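Local coordinates for hypothetical protein PH1320 (Pyrococcus horikoshii, PDB 2E87) that is of unknown function but binds GDP and, as a probable Obg-type GTPase related to NOG1, is expected to bind GTP, at residues Asn3-Met8 with Pro69-Leu74; Pro75-Glu80 with Asp159-Asp164; Asp83-Arg88 with Glu155-Leu160. All coordinates share one frame; numbering follows the deposited sequence.

In the fold
All three contacts lie within the NOG1 N-terminal helical region, near the centre of this elongated chain, with centres about 10 to 11 Å apart. Helix 76-86 ties them together: interaction 1 packs the N-terminal loop on the turn that leads into it, interaction 2 sets its first turn on the segment running toward strand 169-173, and interaction 3 sets its last turn on the end of helix 144-156. Along the chain interaction 1 closes before the others open; interactions 2 and 3 end on the same segment and share Asp159 and Leu160. Short helix 76-86 thus sits where the helical bundle meets the G domain, away from the GDP pocket.

Interaction 1: Asn3-Met8 with Pro69-Leu74; sequences NPFERM and PGLSTL. With SO4 (sulfate ion), chain B.
Phe5 lays one face of its ring against Pro69, whose CG stands 4.0 Å from the ring centroid and 21° off the normal, a CH-pi contact displaced toward the rim on the CE2 side. The far end of the same ring meets two leucines. Leu71 brings CD2 up to Phe5 CZ at the ring edge, close to its plane, 4.0 Å away, while Leu74 reaches the same Phe5 CZ obliquely with CD1 at 3.8 Å. The other branch of Leu74 serves Pro4, CD2 lying 3.8 Å from Pro4 CB, so this leucine's fork straddles two successive residues.

Phe5 is presented by a pair of type I turns, Asn3 to Glu6 and Phe5 to Met8. An Asx turn reinforces the first: Asn3 OD1 takes the amide of Phe5 N on a lone pair, 3.1 Å away. With CG anti to the carbonyl carbon, chi1 -61° sends the Phe5 ring past Pro69 toward Leu71 and Leu74. On the other segment, Gly70 O accepts from both Thr73 N and Thr73 OG1, which pins the short 3-10 turn. Within it, Ser72 N holds a sulfate, probably from the crystallisation liquor, through O4 at 3.0 Å, with His92 of helix 88-117 also bonded to the ion.

No hydrogen bond crosses between the two segments. Phe5 also touches Val82 of helix 76-86 and Leu157 at the end of helix 144-156, and Leu71 leans on Phe91 of helix 88-117; the pair of loops is therefore wedged among helices 76-86, 88-117 and the end of 144-156.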
loop_
_atom_site.group_PDB
_atom_site.type_symbol
_atom_site.label_atom_id
_atom_site.label_comp_id
_atom_site.label_asym_id
_atom_site.label_seq_id
_atom_site.Cartn_x
_atom_site.Cartn_y
_atom_site.Cartn_z
ATOM N N ASN A 3 -2.799 0.372 7.732
ATOM C CA ASN A 3 -1.703 0.006 6.828
ATOM C C ASN A 3 -1.764 -1.522 6.690
ATOM O O ASN A 3 -1.566 -2.246 7.660
ATOM C CB ASN A 3 -0.357 0.444 7.419
ATOM C CG ASN A 3 0.778 0.364 6.416
ATOM O OD1 ASN A 3 1.109 -0.709 5.930
ATOM N ND2 ASN A 3 1.376 1.506 6.103
ATOM N N PRO A 4 -2.030 -2.022 5.475
ATOM C CA PRO A 4 -2.145 -3.449 5.145
ATOM C C PRO A 4 -0.967 -4.319 5.548
ATOM O O PRO A 4 -1.112 -5.532 5.707
ATOM C CB PRO A 4 -2.314 -3.453 3.623
ATOM C CG PRO A 4 -2.677 -2.056 3.272
ATOM C CD PRO A 4 -1.913 -1.224 4.248
ATOM N N PHE A 5 0.203 -3.709 5.704
ATOM C CA PHE A 5 1.395 -4.466 6.047
ATOM C C PHE A 5 1.777 -4.420 7.524
ATOM O O PHE A 5 2.730 -5.076 7.940
ATOM C CB PHE A 5 2.573 -3.993 5.174
ATOM C CG PHE A 5 2.349 -4.185 3.696
ATOM C CD1 PHE A 5 1.621 -3.260 2.962
ATOM C CD2 PHE A 5 2.798 -5.336 3.054
ATOM C CE1 PHE A 5 1.336 -3.477 1.626
ATOM C CE2 PHE A 5 2.515 -5.559 1.713
ATOM C CZ PHE A 5 1.782 -4.626 1.002
ATOM N N GLU A 6 1.029 -3.674 8.328
ATOM C CA GLU A 6 1.357 -3.567 9.745
ATOM C C GLU A 6 1.582 -4.938 10.367
ATOM O O GLU A 6 2.331 -5.073 11.327
ATOM C CB GLU A 6 0.251 -2.823 10.497
ATOM C CG GLU A 6 -0.968 -3.665 10.821
ATOM C CD GLU A 6 -1.122 -3.886 12.314
ATOM O OE1 GLU A 6 -1.249 -2.882 13.049
ATOM O OE2 GLU A 6 -1.114 -5.058 12.754
ATOM N N ARG A 7 0.945 -5.953 9.800
ATOM C CA ARG A 7 1.067 -7.322 10.293
ATOM C C ARG A 7 2.286 -8.061 9.733
ATOM O O ARG A 7 2.649 -9.130 10.231
ATOM C CB ARG A 7 -0.194 -8.121 9.937
ATOM C CG ARG A 7 -1.386 -7.913 10.866
ATOM C CD ARG A 7 -1.611 -9.153 11.732
ATOM N NE ARG A 7 -1.909 -10.345 10.929
ATOM C CZ ARG A 7 -1.829 -11.595 11.381
ATOM N NH1 ARG A 7 -1.458 -11.832 12.637
ATOM N NH2 ARG A 7 -2.120 -12.610 10.574
HETATM N N MSE A 8 2.903 -7.516 8.687
HETATM C CA MSE A 8 4.068 -8.175 8.103
HETATM C C MSE A 8 5.204 -8.208 9.137
HETATM O O MSE A 8 5.705 -7.179 9.584
HETATM C CB MSE A 8 4.511 -7.462 6.818
HETATM C CG MSE A 8 5.700 -8.124 6.126
HETATM SE SE MSE A 8 6.282 -7.228 4.489
HETATM C CE MSE A 8 5.973 -5.409 5.022
ATOM N N PRO A 69 -0.074 -9.527 3.214
ATOM C CA PRO A 69 -1.198 -9.610 2.281
ATOM C C PRO A 69 -0.745 -9.860 0.843
ATOM O O PRO A 69 0.290 -9.345 0.410
ATOM C CB PRO A 69 -1.850 -8.248 2.435
ATOM C CG PRO A 69 -0.648 -7.353 2.583
ATOM C CD PRO A 69 0.165 -8.129 3.616
ATOM N N GLY A 70 -1.504 -10.673 0.115
ATOM C CA GLY A 70 -1.165 -10.896 -1.277
ATOM C C GLY A 70 -1.462 -9.573 -1.965
ATOM O O GLY A 70 -2.509 -8.970 -1.726
ATOM N N LEU A 71 -0.552 -9.097 -2.798
ATOM C CA LEU A 71 -0.766 -7.823 -3.461
ATOM C C LEU A 71 -2.085 -7.766 -4.250
ATOM O O LEU A 71 -2.738 -6.728 -4.288
ATOM C CB LEU A 71 0.418 -7.497 -4.379
ATOM C CG LEU A 71 1.829 -7.494 -3.759
ATOM C CD1 LEU A 71 2.811 -6.941 -4.788
ATOM C CD2 LEU A 71 1.886 -6.644 -2.497
ATOM N N SER A 72 -2.481 -8.880 -4.860
ATOM C CA SER A 72 -3.713 -8.924 -5.647
ATOM C C SER A 72 -4.966 -8.697 -4.797
ATOM O O SER A 72 -6.013 -8.369 -5.326
ATOM C CB SER A 72 -3.831 -10.263 -6.372
ATOM O OG SER A 72 -4.041 -11.317 -5.444
ATOM N N THR A 73 -4.850 -8.884 -3.486
ATOM C CA THR A 73 -5.966 -8.680 -2.562
ATOM C C THR A 73 -6.076 -7.219 -2.107
ATOM O O THR A 73 -7.004 -6.851 -1.393
ATOM C CB THR A 73 -5.817 -9.545 -1.289
ATOM O OG1 THR A 73 -4.801 -8.988 -0.441
ATOM C CG2 THR A 73 -5.445 -10.981 -1.658
ATOM N N LEU A 74 -5.131 -6.387 -2.519
ATOM C CA LEU A 74 -5.144 -4.990 -2.122
ATOM C C LEU A 74 -5.918 -4.099 -3.064
ATOM O O LEU A 74 -6.088 -4.410 -4.239
ATOM C CB LEU A 74 -3.708 -4.461 -2.018
ATOM C CG LEU A 74 -2.837 -5.112 -0.937
ATOM C CD1 LEU A 74 -1.514 -4.406 -0.824
ATOM C CD2 LEU A 74 -3.559 -5.058 0.388
HETATM S S SO4 B . -0.854 -12.226 -4.571
HETATM O O1 SO4 B . -2.067 -12.201 -3.647
HETATM O O2 SO4 B . 0.399 -11.604 -3.913
HETATM O O3 SO4 B . -0.589 -13.716 -4.834
HETATM O O4 SO4 B . -1.161 -11.407 -5.804
#

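Interaction 2: Pro75-Glu80 with Asp159-Asp164; sequences PKFYQE and DLPVVD. With SO4 (sulfate ion), chain D.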
loop_
_atom_site.group_PDB
_atom_site.type_symbol
_atom_site.label_atom_id
_atom_site.label_comp_id
_atom_site.label_asym_id
_atom_site.label_seq_id
_atom_site.Cartn_x
_atom_site.Cartn_y
_atom_site.Cartn_z
ATOM N N PRO A 75 -6.438 -2.984 -2.551
ATOM C CA PRO A 75 -7.170 -2.084 -3.446
ATOM C C PRO A 75 -6.142 -1.591 -4.488
ATOM O O PRO A 75 -4.956 -1.462 -4.172
ATOM C CB PRO A 75 -7.624 -0.974 -2.503
ATOM C CG PRO A 75 -7.851 -1.709 -1.218
ATOM C CD PRO A 75 -6.653 -2.628 -1.138
ATOM N N LYS A 76 -6.586 -1.339 -5.714
ATOM C CA LYS A 76 -5.712 -0.883 -6.795
ATOM C C LYS A 76 -4.794 0.260 -6.414
ATOM O O LYS A 76 -3.651 0.306 -6.846
ATOM C CB LYS A 76 -6.528 -0.475 -8.020
ATOM C CG LYS A 76 -7.182 -1.648 -8.719
ATOM C CD LYS A 76 -7.775 -1.256 -10.068
ATOM C CE LYS A 76 -8.388 -2.461 -10.783
ATOM N NZ LYS A 76 -8.750 -2.150 -12.205
ATOM N N PHE A 77 -5.303 1.180 -5.608
ATOM C CA PHE A 77 -4.522 2.324 -5.167
ATOM C C PHE A 77 -3.266 1.873 -4.427
ATOM O O PHE A 77 -2.177 2.367 -4.706
ATOM C CB PHE A 77 -5.382 3.233 -4.277
ATOM C CG PHE A 77 -4.617 4.335 -3.603
ATOM C CD1 PHE A 77 -4.114 5.408 -4.337
ATOM C CD2 PHE A 77 -4.384 4.288 -2.226
ATOM C CE1 PHE A 77 -3.391 6.423 -3.714
ATOM C CE2 PHE A 77 -3.660 5.300 -1.589
ATOM C CZ PHE A 77 -3.161 6.375 -2.342
ATOM N N TYR A 78 -3.417 0.939 -3.489
ATOM C CA TYR A 78 -2.263 0.435 -2.745
ATOM C C TYR A 78 -1.368 -0.433 -3.639
ATOM O O TYR A 78 -0.146 -0.444 -3.485
ATOM C CB TYR A 78 -2.697 -0.348 -1.507
ATOM C CG TYR A 78 -3.004 0.528 -0.309
ATOM C CD1 TYR A 78 -2.233 1.650 -0.038
ATOM C CD2 TYR A 78 -4.042 0.226 0.565
ATOM C CE1 TYR A 78 -2.472 2.449 1.050
ATOM C CE2 TYR A 78 -4.295 1.034 1.683
ATOM C CZ TYR A 78 -3.497 2.146 1.911
ATOM O OH TYR A 78 -3.699 2.956 2.999
ATOM N N GLN A 79 -1.964 -1.151 -4.580
ATOM C CA GLN A 79 -1.151 -1.960 -5.479
ATOM C C GLN A 79 -0.231 -1.010 -6.233
ATOM O O GLN A 79 0.948 -1.278 -6.443
ATOM C CB GLN A 79 -2.032 -2.720 -6.459
ATOM C CG GLN A 79 -2.650 -3.958 -5.857
ATOM C CD GLN A 79 -3.580 -4.662 -6.814
ATOM O OE1 GLN A 79 -3.271 -4.834 -7.995
ATOM N NE2 GLN A 79 -4.729 -5.081 -6.308
ATOM N N GLU A 80 -0.778 0.130 -6.611
ATOM C CA GLU A 80 0.010 1.106 -7.343
ATOM C C GLU A 80 1.121 1.710 -6.461
ATOM O O GLU A 80 2.284 1.770 -6.862
ATOM C CB GLU A 80 -0.927 2.182 -7.892
ATOM C CG GLU A 80 -0.481 2.809 -9.167
ATOM C CD GLU A 80 -0.156 1.794 -10.240
ATOM O OE1 GLU A 80 -0.899 0.810 -10.408
ATOM O OE2 GLU A 80 0.851 1.995 -10.935
ATOM N N ASP A 159 5.286 3.690 5.234
ATOM C CA ASP A 159 4.933 5.029 4.777
ATOM C C ASP A 159 3.787 5.075 3.773
ATOM O O ASP A 159 3.613 6.075 3.081
ATOM C CB ASP A 159 6.136 5.726 4.145
ATOM C CG ASP A 159 7.292 5.880 5.102
ATOM O OD1 ASP A 159 7.054 6.257 6.275
ATOM O OD2 ASP A 159 8.443 5.635 4.670
ATOM N N LEU A 160 3.008 4.006 3.663
ATOM C CA LEU A 160 1.894 4.060 2.726
ATOM C C LEU A 160 0.914 5.097 3.230
ATOM O O LEU A 160 0.708 5.240 4.425
ATOM C CB LEU A 160 1.182 2.713 2.627
ATOM C CG LEU A 160 1.860 1.665 1.750
ATOM C CD1 LEU A 160 1.107 0.346 1.882
ATOM C CD2 LEU A 160 1.892 2.147 0.304
ATOM N N PRO A 161 0.295 5.843 2.318
ATOM C CA PRO A 161 -0.675 6.865 2.713
ATOM C C PRO A 161 -1.791 6.226 3.533
ATOM O O PRO A 161 -2.441 5.296 3.062
ATOM C CB PRO A 161 -1.220 7.360 1.382
ATOM C CG PRO A 161 -0.160 7.024 0.412
ATOM C CD PRO A 161 0.348 5.701 0.857
ATOM N N VAL A 162 -2.006 6.714 4.751
ATOM C CA VAL A 162 -3.082 6.204 5.611
ATOM C C VAL A 162 -4.384 6.946 5.255
ATOM O O VAL A 162 -4.634 8.044 5.752
ATOM C CB VAL A 162 -2.758 6.451 7.112
ATOM C CG1 VAL A 162 -4.006 6.222 7.974
ATOM C CG2 VAL A 162 -1.631 5.534 7.562
ATOM N N VAL A 163 -5.200 6.353 4.385
ATOM C CA VAL A 163 -6.462 6.969 3.968
ATOM C C VAL A 163 -7.571 5.940 3.790
ATOM O O VAL A 163 -7.310 4.742 3.660
ATOM C CB VAL A 163 -6.306 7.738 2.643
ATOM C CG1 VAL A 163 -5.443 8.935 2.852
ATOM C CG2 VAL A 163 -5.694 6.846 1.601
ATOM N N ASP A 164 -8.810 6.418 3.782
ATOM C CA ASP A 164 -9.960 5.540 3.631
ATOM C C ASP A 164 -10.091 5.149 2.178
ATOM O O ASP A 164 -10.152 6.008 1.298
ATOM C CB ASP A 164 -11.246 6.243 4.098
ATOM C CG ASP A 164 -12.390 5.264 4.340
ATOM O OD1 ASP A 164 -12.750 4.526 3.396
ATOM O OD2 ASP A 164 -12.929 5.231 5.472
HETATM S S SO4 D . -10.379 -1.235 -5.810
HETATM O O1 SO4 D . -10.720 -0.230 -4.689
HETATM O O2 SO4 D . -8.961 -1.104 -6.318
HETATM O O3 SO4 D . -10.581 -2.642 -5.246
HETATM O O4 SO4 D . -11.276 -0.992 -7.034
#
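The junction between the helical bundle and the G domain holds this contact, where the first turn of helix 76-86 meets the extended segment that leaves helix 144-156. Its one hydrogen bond across the segments runs from Tyr78 OH to Pro161 O, 2.7 Å long, with the hydroxyl lying in the carbonyl plane at a C=O...O angle of 158°. The acceptor sits at the edge of the tyrosine ring, in its plane, so the phenol reaches the backbone end-on. Farther back, Tyr78 CE1 rests 4.0 Å from Leu160 CB, and both methyls of Leu160 come alongside Tyr78 CD1.

Beyond Leu160 the chain runs on to strand 169-173 of the P-loop GTPase fold, and Val163 touches Gln217 of strand 214-220. The 159-164 segment therefore touches both helix 76-86 and the sheet.

Phe77 has its CG anti to the backbone N (chi1 171°), which carries the ring toward the 159-164 segment beside Tyr78. Phe77 CZ approaches Pro161 CG at 4.1 Å, and Phe77 CE2 meets Val163 CG2 at the same separation. At the helix start, Lys76 N lies near O2 of a sulfate, probably from the crystallisation liquor, but the bond is modelled too short to be certain.

Interaction 3: Asp83-Arg88 with Glu155-Leu160; sequences DVLVDR and EVLKDL. With SO4 (sulfate ion), chain C.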
loop_
_atom_site.group_PDB
_atom_site.type_symbol
_atom_site.label_atom_id
_atom_site.label_comp_id
_atom_site.label_asym_id
_atom_site.label_seq_id
_atom_site.Cartn_x
_atom_site.Cartn_y
_atom_site.Cartn_z
ATOM N N ASP A 83 3.918 -0.775 -5.626
ATOM C CA ASP A 83 4.791 -0.910 -6.766
ATOM C C ASP A 83 5.757 0.269 -6.781
ATOM O O ASP A 83 6.944 0.105 -7.019
ATOM C CB ASP A 83 3.953 -0.937 -8.048
ATOM C CG ASP A 83 4.785 -1.240 -9.298
ATOM O OD1 ASP A 83 4.285 -0.980 -10.403
ATOM O OD2 ASP A 83 5.919 -1.747 -9.186
ATOM N N VAL A 84 5.250 1.464 -6.508
ATOM C CA VAL A 84 6.101 2.645 -6.508
ATOM C C VAL A 84 7.177 2.585 -5.443
ATOM O O VAL A 84 8.313 2.959 -5.686
ATOM C CB VAL A 84 5.279 3.946 -6.287
ATOM C CG1 VAL A 84 6.169 5.053 -5.752
ATOM C CG2 VAL A 84 4.662 4.385 -7.587
ATOM N N LEU A 85 6.820 2.115 -4.261
ATOM C CA LEU A 85 7.763 2.069 -3.153
ATOM C C LEU A 85 8.787 0.928 -3.115
ATOM O O LEU A 85 9.920 1.131 -2.676
ATOM C CB LEU A 85 6.994 2.061 -1.825
ATOM C CG LEU A 85 6.149 3.288 -1.494
ATOM C CD1 LEU A 85 5.442 3.096 -0.166
ATOM C CD2 LEU A 85 7.046 4.503 -1.439
ATOM N N VAL A 86 8.412 -0.264 -3.560
ATOM C CA VAL A 86 9.338 -1.391 -3.458
ATOM C C VAL A 86 9.413 -2.265 -4.691
ATOM O O VAL A 86 10.165 -3.240 -4.711
ATOM C CB VAL A 86 8.947 -2.276 -2.251
ATOM C CG1 VAL A 86 8.796 -1.412 -1.017
ATOM C CG2 VAL A 86 7.626 -3.002 -2.515
ATOM N N ASP A 87 8.613 -1.922 -5.700
ATOM C CA ASP A 87 8.533 -2.657 -6.968
ATOM C C ASP A 87 7.752 -3.964 -6.885
ATOM O O ASP A 87 8.235 -4.958 -6.355
ATOM C CB ASP A 87 9.926 -2.954 -7.548
ATOM C CG ASP A 87 9.845 -3.476 -8.964
ATOM O OD1 ASP A 87 9.826 -4.706 -9.162
ATOM O OD2 ASP A 87 9.758 -2.646 -9.890
ATOM N N ARG A 88 6.554 -3.954 -7.453
ATOM C CA ARG A 88 5.678 -5.113 -7.423
ATOM C C ARG A 88 6.302 -6.430 -7.880
ATOM O O ARG A 88 6.132 -7.458 -7.226
ATOM C CB ARG A 88 4.437 -4.859 -8.275
ATOM C CG ARG A 88 3.401 -5.969 -8.151
ATOM C CD ARG A 88 2.650 -6.171 -9.450
ATOM N NE ARG A 88 1.930 -4.974 -9.862
ATOM C CZ ARG A 88 0.708 -4.657 -9.450
ATOM N NH1 ARG A 88 0.056 -5.458 -8.607
ATOM N NH2 ARG A 88 0.139 -3.536 -9.883
ATOM N N GLU A 155 9.975 -2.062 5.995
ATOM C CA GLU A 155 10.150 -0.789 6.664
ATOM C C GLU A 155 9.634 0.347 5.792
ATOM O O GLU A 155 8.976 1.253 6.280
ATOM C CB GLU A 155 11.629 -0.583 6.996
ATOM C CG GLU A 155 11.893 0.316 8.194
ATOM C CD GLU A 155 11.243 -0.193 9.474
ATOM O OE1 GLU A 155 11.460 -1.367 9.844
ATOM O OE2 GLU A 155 10.515 0.586 10.116
ATOM N N VAL A 156 9.926 0.286 4.500
ATOM C CA VAL A 156 9.495 1.323 3.563
ATOM C C VAL A 156 7.982 1.390 3.421
ATOM O O VAL A 156 7.414 2.473 3.273
ATOM C CB VAL A 156 10.074 1.097 2.137
ATOM C CG1 VAL A 156 9.376 2.013 1.144
ATOM C CG2 VAL A 156 11.573 1.374 2.111
ATOM N N LEU A 157 7.334 0.232 3.466
ATOM C CA LEU A 157 5.892 0.175 3.287
ATOM C C LEU A 157 5.086 0.805 4.413
ATOM O O LEU A 157 3.884 1.043 4.266
ATOM C CB LEU A 157 5.449 -1.266 3.053
ATOM C CG LEU A 157 5.880 -1.816 1.692
ATOM C CD1 LEU A 157 5.499 -3.279 1.606
ATOM C CD2 LEU A 157 5.231 -1.014 0.570
ATOM N N LYS A 158 5.757 1.092 5.523
ATOM C CA LYS A 158 5.110 1.719 6.659
ATOM C C LYS A 158 4.664 3.128 6.268
ATOM O O LYS A 158 3.765 3.689 6.889
ATOM C CB LYS A 158 6.068 1.793 7.854
ATOM C CG LYS A 158 6.398 0.451 8.464
ATOM C CD LYS A 158 7.270 0.606 9.694
ATOM C CE LYS A 158 7.381 -0.705 10.442
ATOM N NZ LYS A 158 8.333 -0.615 11.579
ATOM N N ASP A 159 5.286 3.690 5.234
ATOM C CA ASP A 159 4.933 5.029 4.777
ATOM C C ASP A 159 3.787 5.075 3.773
ATOM O O ASP A 159 3.613 6.075 3.081
ATOM C CB ASP A 159 6.136 5.726 4.145
ATOM C CG ASP A 159 7.292 5.880 5.102
ATOM O OD1 ASP A 159 7.054 6.257 6.275
ATOM O OD2 ASP A 159 8.443 5.635 4.670
ATOM N N LEU A 160 3.008 4.006 3.663
ATOM C CA LEU A 160 1.894 4.060 2.726
ATOM C C LEU A 160 0.914 5.097 3.230
ATOM O O LEU A 160 0.708 5.240 4.425
ATOM C CB LEU A 160 1.182 2.713 2.627
ATOM C CG LEU A 160 1.860 1.665 1.750
ATOM C CD1 LEU A 160 1.107 0.346 1.882
ATOM C CD2 LEU A 160 1.892 2.147 0.304
HETATM S S SO4 C . 9.461 -2.644 13.944
HETATM O O1 SO4 C . 8.123 -1.874 13.983
HETATM O O2 SO4 C . 10.241 -2.478 15.244
HETATM O O3 SO4 C . 9.083 -4.129 13.796
HETATM O O4 SO4 C . 10.323 -2.091 12.804
#
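Leu85 is the centre of this contact, with Val156 and Val86 next to it in buried surface. Leu85 is held between two parts of the other segment: its CB lies 3.8 Å from Val156 CG1, while its CD1 reaches the other way to Leu160 CD2 at 3.7 Å. With CG anti to the carbonyl carbon (chi1 -63°) and chi2 extended, CD1 is carried out to that methyl, and Leu85 CD1 also comes within 4.2 Å of Leu157 CD2.

Val156 meets the helix with a single methyl. Its CG1, anti to the backbone N at chi1 168°, packs against both Leu85 CB and Val86 CG1, 4.1 Å from the latter. Val86 in turn uses CG1 against Leu157, running at about a right angle to that side chain, with Leu157 CD2 3.9 Å away. The interface is thus wholly aliphatic, and no hydrogen bond crosses it.

Polar groups lie to its sides. Asp83 OD2 accepts the amide of Arg88 N at 2.9 Å, met from above the carboxylate plane; this bond spans the break after helix 76-86, where Asp87 takes a positive phi and caps the next helix. On the solvent side of the other segment, Lys158 NZ forms a salt bridge with Glu155 OE2 and grips a sulfate through two of its oxygens.

Nearby, Val86 O accepts from Tyr149 OH of helix 144-156, a second link between the same two helices. The contact is an apolar seam between the ends of two helices, 76-86 and 144-156, of the helical bundle.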